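Local coordinates for uncharacterized protein (Parabacteroides merdae, PDB 4R7F), which is of unknown function, but folds into immunoglobulin-like beta-sandwich domains and carries a sequence region related to the first domain of type 9 secretion system plug proteins, at residues Y257-D271 with G361-E373. Residues are numbered along the deposited sequence; the frame is centred on the assembly and turned at random. Where two conformers were deposited one is given.
Sequences YRRDKGTYQYDQDQD and GPIEGNYYQTQNE. With MG (magnesium ion), chain G.
Arg259 and Glu364 form a salt bridge at one end of this contact between two long loops. NE and NH2 of Arg259 grip OE1 of Glu364 side-on, with NH2 to OE1 at 2.8 Å. The oxygen lies almost in the guanidinium plane, but the carboxylate stands 84° to it. OE2 of Glu364 pairs with Arg225, and Arg259 NH2 also donates to the backbone oxygen of Glu223. Backbone N of Arg259 meets Ile363 O at 2.7 Å in a nearly straight bond. Tyr367 donates its hydroxyl OH to Arg259 O at 2.6 Å, in the carbonyl plane. The same OH accepts a weak bond from Gly262 N. A face of the Tyr367 ring lies against Tyr264 CA. Arg258 reaches Pro362 O with NE and NH2, both weakly.

Tyr264 holds its CG anti to the backbone N (chi1 174°), which sends the ring along 369-371. Gln369 CB sits over one ring face, 3.7 Å from the centroid of the Tyr264 ring, as a CH-pi contact. Gln369 bends at chi2 (87°), and its amide comes back beside Tyr264 CB. Tyr264 OH hydrogen-bonds to Glu223, a magnesium ligand, and a water links it to Gln369 O. With an alanine here, Gln369 CB is likely to lose the ring it packs on, and Glu223 its second-shell hydroxyl partner.

Magnesium joins the far ends of the loops. Asp269 binds the magnesium ion through both carboxylate oxygens, Asp271 through OD1 at 2.2 Å from the magnesium, and Gln371 through its backbone O. Glu223 and a water are further ligands. Three carboxylates converge on one ion, so the metal probably offsets their mutual repulsion and cross-links loops that lack regular secondary structure.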
loop_
_atom_site.group_PDB
_atom_site.type_symbol
_atom_site.label_atom_id
_atom_site.label_comp_id
_atom_site.label_asym_id
_atom_site.label_seq_id
_atom_site.Cartn_x
_atom_site.Cartn_y
_atom_site.Cartn_z
ATOM N N TYR A 257 8.489 26.246 7.259
ATOM C CA TYR A 257 7.591 27.009 8.109
ATOM C C TYR A 257 6.682 26.023 8.834
ATOM O O TYR A 257 6.523 24.902 8.386
ATOM C CB TYR A 257 6.764 28.028 7.274
ATOM C CG TYR A 257 7.619 29.031 6.471
ATOM C CD1 TYR A 257 8.067 28.726 5.189
ATOM C CD2 TYR A 257 7.985 30.253 7.014
ATOM C CE1 TYR A 257 8.865 29.603 4.475
ATOM C CE2 TYR A 257 8.767 31.148 6.314
ATOM C CZ TYR A 257 9.205 30.812 5.044
ATOM O OH TYR A 257 10.012 31.661 4.352
ATOM N N ARG A 258 6.112 26.444 9.964
ATOM C CA ARG A 258 5.076 25.667 10.648
ATOM C C ARG A 258 3.946 25.350 9.679
ATOM O O ARG A 258 3.600 26.161 8.848
ATOM C CB ARG A 258 4.562 26.389 11.892
ATOM C CG ARG A 258 5.648 26.454 12.965
ATOM C CD ARG A 258 5.260 27.149 14.263
ATOM N NE ARG A 258 4.205 26.446 14.992
ATOM C CZ ARG A 258 3.785 26.740 16.228
ATOM N NH1 ARG A 258 4.334 27.737 16.911
ATOM N NH2 ARG A 258 2.819 26.017 16.798
ATOM N N ARG A 259 3.431 24.126 9.760
ATOM C CA ARG A 259 2.363 23.659 8.880
ATOM C C ARG A 259 1.101 23.308 9.669
ATOM O O ARG A 259 0.182 22.728 9.128
ATOM C CB ARG A 259 2.828 22.419 8.094
ATOM C CG ARG A 259 3.897 22.723 7.067
ATOM C CD ARG A 259 4.166 21.569 6.122
ATOM N NE ARG A 259 4.651 20.410 6.868
ATOM C CZ ARG A 259 4.669 19.163 6.418
ATOM N NH1 ARG A 259 4.243 18.893 5.212
ATOM N NH2 ARG A 259 5.119 18.177 7.186
ATOM N N ASP A 260 1.053 23.653 10.945
ATOM C CA ASP A 260 -0.083 23.275 11.804
ATOM C C ASP A 260 -1.362 24.120 11.624
ATOM O O ASP A 260 -2.422 23.735 12.099
ATOM C CB ASP A 260 0.316 23.365 13.282
ATOM C CG ASP A 260 0.771 24.756 13.669
ATOM O OD1 ASP A 260 1.485 25.351 12.863
ATOM O OD2 ASP A 260 0.442 25.248 14.756
ATOM N N LYS A 261 -1.268 25.273 10.986
ATOM C CA LYS A 261 -2.401 26.193 10.962
ATOM C C LYS A 261 -3.080 26.142 9.589
ATOM O O LYS A 261 -3.432 27.176 9.043
ATOM C CB LYS A 261 -1.928 27.633 11.262
ATOM C CG LYS A 261 -1.218 27.869 12.595
ATOM C CD LYS A 261 -0.326 29.122 12.538
ATOM C CE LYS A 261 1.088 28.829 12.018
ATOM N NZ LYS A 261 1.962 28.228 13.077
ATOM N N GLY A 262 -3.270 24.955 9.026
ATOM C CA GLY A 262 -3.672 24.866 7.626
ATOM C C GLY A 262 -4.722 23.832 7.244
ATOM O O GLY A 262 -5.585 23.484 8.022
ATOM N N THR A 263 -4.634 23.370 6.001
ATOM C CA THR A 263 -5.524 22.366 5.425
ATOM C C THR A 263 -4.606 21.280 4.896
ATOM O O THR A 263 -3.551 21.591 4.358
ATOM C CB THR A 263 -6.332 22.962 4.239
ATOM O OG1 THR A 263 -7.207 23.980 4.730
ATOM C CG2 THR A 263 -7.161 21.887 3.500
ATOM N N TYR A 264 -4.994 20.017 5.041
ATOM C CA TYR A 264 -4.153 18.900 4.578
ATOM C C TYR A 264 -3.853 19.011 3.084
ATOM O O TYR A 264 -4.760 19.326 2.327
ATOM C CB TYR A 264 -4.835 17.556 4.861
ATOM C CG TYR A 264 -4.111 16.349 4.284
ATOM C CD1 TYR A 264 -2.987 15.837 4.914
ATOM C CD2 TYR A 264 -4.560 15.703 3.135
ATOM C CE1 TYR A 264 -2.292 14.763 4.405
ATOM C CE2 TYR A 264 -3.879 14.587 2.631
ATOM C CZ TYR A 264 -2.738 14.133 3.277
ATOM O OH TYR A 264 -2.022 13.046 2.851
ATOM N N GLN A 265 -2.594 18.799 2.685
ATOM C CA GLN A 265 -2.170 18.773 1.273
ATOM C C GLN A 265 -1.652 17.379 0.962
ATOM O O GLN A 265 -0.636 16.967 1.538
ATOM C CB GLN A 265 -1.022 19.761 0.998
ATOM C CG GLN A 265 -1.121 21.134 1.671
ATOM C CD GLN A 265 -1.791 22.189 0.807
ATOM O OE1 GLN A 265 -1.270 22.559 -0.244
ATOM N NE2 GLN A 265 -2.943 22.691 1.257
ATOM N N TYR A 266 -2.323 16.644 0.072
ATOM C CA TYR A 266 -1.779 15.361 -0.343
ATOM C C TYR A 266 -0.385 15.596 -0.920
ATOM O O TYR A 266 -0.169 16.485 -1.734
ATOM C CB TYR A 266 -2.669 14.577 -1.327
ATOM C CG TYR A 266 -2.015 13.245 -1.705
ATOM C CD1 TYR A 266 -2.173 12.095 -0.909
ATOM C CD2 TYR A 266 -1.177 13.156 -2.821
ATOM C CE1 TYR A 266 -1.533 10.899 -1.237
ATOM C CE2 TYR A 266 -0.536 11.968 -3.154
ATOM C CZ TYR A 266 -0.710 10.846 -2.367
ATOM O OH TYR A 266 -0.045 9.694 -2.728
ATOM N N ASP A 267 0.566 14.863 -0.374
ATOM C CA ASP A 267 1.944 14.769 -0.861
ATOM C C ASP A 267 2.223 13.289 -0.740
ATOM O O ASP A 267 1.617 12.613 0.089
ATOM C CB ASP A 267 2.917 15.567 0.028
ATOM C CG ASP A 267 4.398 15.399 -0.383
ATOM O OD1 ASP A 267 4.631 15.257 -1.602
ATOM O OD2 ASP A 267 5.312 15.419 0.509
ATOM N N GLN A 268 3.106 12.762 -1.559
ATOM C CA GLN A 268 3.452 11.360 -1.453
ATOM C C GLN A 268 4.778 11.327 -0.678
ATOM O O GLN A 268 5.737 11.956 -1.110
ATOM C CB GLN A 268 3.599 10.769 -2.853
ATOM C CG GLN A 268 3.437 9.264 -2.899
ATOM C CD GLN A 268 4.137 8.633 -4.092
ATOM O OE1 GLN A 268 4.721 9.326 -4.928
ATOM N NE2 GLN A 268 4.094 7.306 -4.167
ATOM N N ASP A 269 4.820 10.649 0.474
ATOM C CA ASP A 269 6.049 10.467 1.237
ATOM C C ASP A 269 6.371 8.984 1.459
ATOM O O ASP A 269 5.705 8.102 0.954
ATOM C CB ASP A 269 5.989 11.223 2.579
ATOM C CG ASP A 269 5.036 10.575 3.587
ATOM O OD1 ASP A 269 4.341 9.605 3.229
ATOM O OD2 ASP A 269 4.973 11.035 4.752
ATOM N N GLN A 270 7.414 8.725 2.225
ATOM C CA GLN A 270 7.822 7.363 2.542
ATOM C C GLN A 270 8.050 7.243 4.059
ATOM O O GLN A 270 8.910 6.501 4.522
ATOM C CB GLN A 270 9.059 7.017 1.732
ATOM C CG GLN A 270 8.815 6.989 0.221
ATOM C CD GLN A 270 8.843 8.369 -0.474
ATOM O OE1 GLN A 270 9.551 9.298 -0.064
ATOM N NE2 GLN A 270 8.065 8.493 -1.547
ATOM N N ASP A 271 7.241 8.002 4.805
ATOM C CA ASP A 271 7.135 7.965 6.280
ATOM C C ASP A 271 8.462 8.028 7.050
ATOM O O ASP A 271 8.660 7.252 7.996
ATOM C CB ASP A 271 6.356 6.720 6.705
ATOM C CG ASP A 271 4.897 6.712 6.209
ATOM O OD1 ASP A 271 4.304 7.791 5.927
ATOM O OD2 ASP A 271 4.340 5.579 6.152
ATOM N N GLY A 361 2.252 17.857 16.407
ATOM C CA GLY A 361 1.235 18.893 16.401
ATOM C C GLY A 361 1.725 20.320 16.226
ATOM O O GLY A 361 1.178 21.074 15.433
ATOM N N PRO A 362 2.724 20.717 17.011
ATOM C CA PRO A 362 3.088 22.149 17.027
ATOM C C PRO A 362 3.696 22.675 15.716
ATOM O O PRO A 362 3.354 23.753 15.281
ATOM C CB PRO A 362 4.077 22.240 18.191
ATOM C CG PRO A 362 3.747 21.091 19.080
ATOM C CD PRO A 362 3.342 19.976 18.130
ATOM N N ILE A 363 4.542 21.903 15.052
ATOM C CA ILE A 363 5.172 22.371 13.808
ATOM C C ILE A 363 4.632 21.732 12.511
ATOM O O ILE A 363 4.551 22.392 11.461
ATOM C CB ILE A 363 6.680 22.110 13.927
ATOM C CG1 ILE A 363 7.204 22.912 15.124
ATOM C CG2 ILE A 363 7.408 22.455 12.630
ATOM C CD1 ILE A 363 8.458 22.361 15.731
ATOM N N GLU A 364 4.302 20.445 12.575
ATOM C CA GLU A 364 3.895 19.721 11.394
ATOM C C GLU A 364 2.386 19.697 11.251
ATOM O O GLU A 364 1.874 19.600 10.150
ATOM C CB GLU A 364 4.471 18.303 11.394
ATOM C CG GLU A 364 5.987 18.270 11.430
ATOM C CD GLU A 364 6.670 19.027 10.302
ATOM O OE1 GLU A 364 6.001 19.600 9.394
ATOM O OE2 GLU A 364 7.928 19.062 10.313
ATOM N N GLY A 365 1.693 19.830 12.375
ATOM C CA GLY A 365 0.242 19.745 12.430
ATOM C C GLY A 365 -0.233 18.298 12.509
ATOM O O GLY A 365 0.547 17.358 12.295
ATOM N N ASN A 366 -1.519 18.130 12.817
ATOM C CA ASN A 366 -2.126 16.821 12.960
ATOM C C ASN A 366 -3.395 16.805 12.099
ATOM O O ASN A 366 -4.373 17.471 12.393
ATOM C CB ASN A 366 -2.451 16.525 14.435
ATOM C CG ASN A 366 -1.232 16.138 15.251
ATOM O OD1 ASN A 366 -0.283 15.521 14.741
ATOM N ND2 ASN A 366 -1.232 16.518 16.535
ATOM N N TYR A 367 -3.356 16.000 11.051
ATOM C CA TYR A 367 -4.391 15.944 10.053
ATOM C C TYR A 367 -4.771 14.511 9.904
ATOM O O TYR A 367 -3.907 13.683 9.584
ATOM C CB TYR A 367 -3.812 16.455 8.730
ATOM C CG TYR A 367 -3.368 17.916 8.781
ATOM C CD1 TYR A 367 -4.273 18.932 8.584
ATOM C CD2 TYR A 367 -2.046 18.264 9.015
ATOM C CE1 TYR A 367 -3.887 20.266 8.624
ATOM C CE2 TYR A 367 -1.645 19.592 9.029
ATOM C CZ TYR A 367 -2.590 20.593 8.847
ATOM O OH TYR A 367 -2.247 21.937 8.885
ATOM N N TYR A 368 -6.053 14.205 10.116
ATOM C CA TYR A 368 -6.521 12.800 10.124
ATOM C C TYR A 368 -6.275 12.062 8.813
ATOM O O TYR A 368 -6.140 10.851 8.834
ATOM C CB TYR A 368 -8.011 12.679 10.483
ATOM C CG TYR A 368 -8.915 13.004 9.324
ATOM C CD1 TYR A 368 -9.196 14.338 8.998
ATOM C CD2 TYR A 368 -9.449 11.990 8.517
ATOM C CE1 TYR A 368 -9.982 14.654 7.918
ATOM C CE2 TYR A 368 -10.239 12.294 7.418
ATOM C CZ TYR A 368 -10.513 13.625 7.149
ATOM O OH TYR A 368 -11.283 13.962 6.096
ATOM N N GLN A 369 -6.233 12.789 7.693
ATOM C CA GLN A 369 -6.032 12.182 6.371
ATOM C C GLN A 369 -4.648 11.590 6.180
ATOM O O GLN A 369 -4.454 10.808 5.256
ATOM C CB GLN A 369 -6.211 13.198 5.214
ATOM C CG GLN A 369 -7.478 14.044 5.177
ATOM C CD GLN A 369 -7.396 15.351 5.977
ATOM O OE1 GLN A 369 -6.681 15.481 6.988
ATOM N NE2 GLN A 369 -8.136 16.330 5.517
ATOM N N THR A 370 -3.671 12.035 6.978
ATOM C CA THR A 370 -2.263 11.726 6.745
ATOM C C THR A 370 -2.020 10.206 6.619
ATOM O O THR A 370 -2.488 9.403 7.437
ATOM C CB THR A 370 -1.390 12.319 7.890
ATOM O OG1 THR A 370 -1.471 13.740 7.812
ATOM C CG2 THR A 370 0.079 11.887 7.775
ATOM N N GLN A 371 -1.294 9.831 5.591
ATOM C CA GLN A 371 -0.872 8.441 5.400
ATOM C C GLN A 371 0.279 8.140 6.362
ATOM O O GLN A 371 1.381 8.718 6.252
ATOM C CB GLN A 371 -0.463 8.197 3.930
ATOM C CG GLN A 371 0.060 6.774 3.638
ATOM C CD GLN A 371 1.576 6.504 3.906
ATOM O OE1 GLN A 371 2.473 7.326 3.590
ATOM N NE2 GLN A 371 1.858 5.300 4.447
ATOM N N ASN A 372 0.020 7.257 7.322
ATOM C CA ASN A 372 1.053 6.802 8.268
ATOM C C ASN A 372 1.067 5.305 8.272
ATOM O O ASN A 372 0.132 4.671 7.791
ATOM C CB ASN A 372 0.745 7.290 9.683
ATOM C CG ASN A 372 0.958 8.774 9.839
ATOM O OD1 ASN A 372 2.030 9.319 9.515
ATOM N ND2 ASN A 372 -0.056 9.441 10.306
ATOM N N GLU A 373 2.125 4.726 8.806
ATOM C CA GLU A 373 2.159 3.282 8.990
ATOM C C GLU A 373 2.273 2.947 10.470
ATOM O O GLU A 373 2.806 3.731 11.236
ATOM C CB GLU A 373 3.318 2.665 8.228
ATOM C CG GLU A 373 4.693 3.000 8.771
ATOM C CD GLU A 373 5.772 2.609 7.797
ATOM O OE1 GLU A 373 5.848 3.235 6.716
ATOM O OE2 GLU A 373 6.518 1.677 8.101
HETATM MG MG MG G . 3.158 9.594 5.404
HETATM O O HOH W 1 -3.129 20.908 13.167
HETATM O O HOH W 2 -3.910 11.245 2.512
HETATM O O HOH W 3 3.211 10.790 7.470
#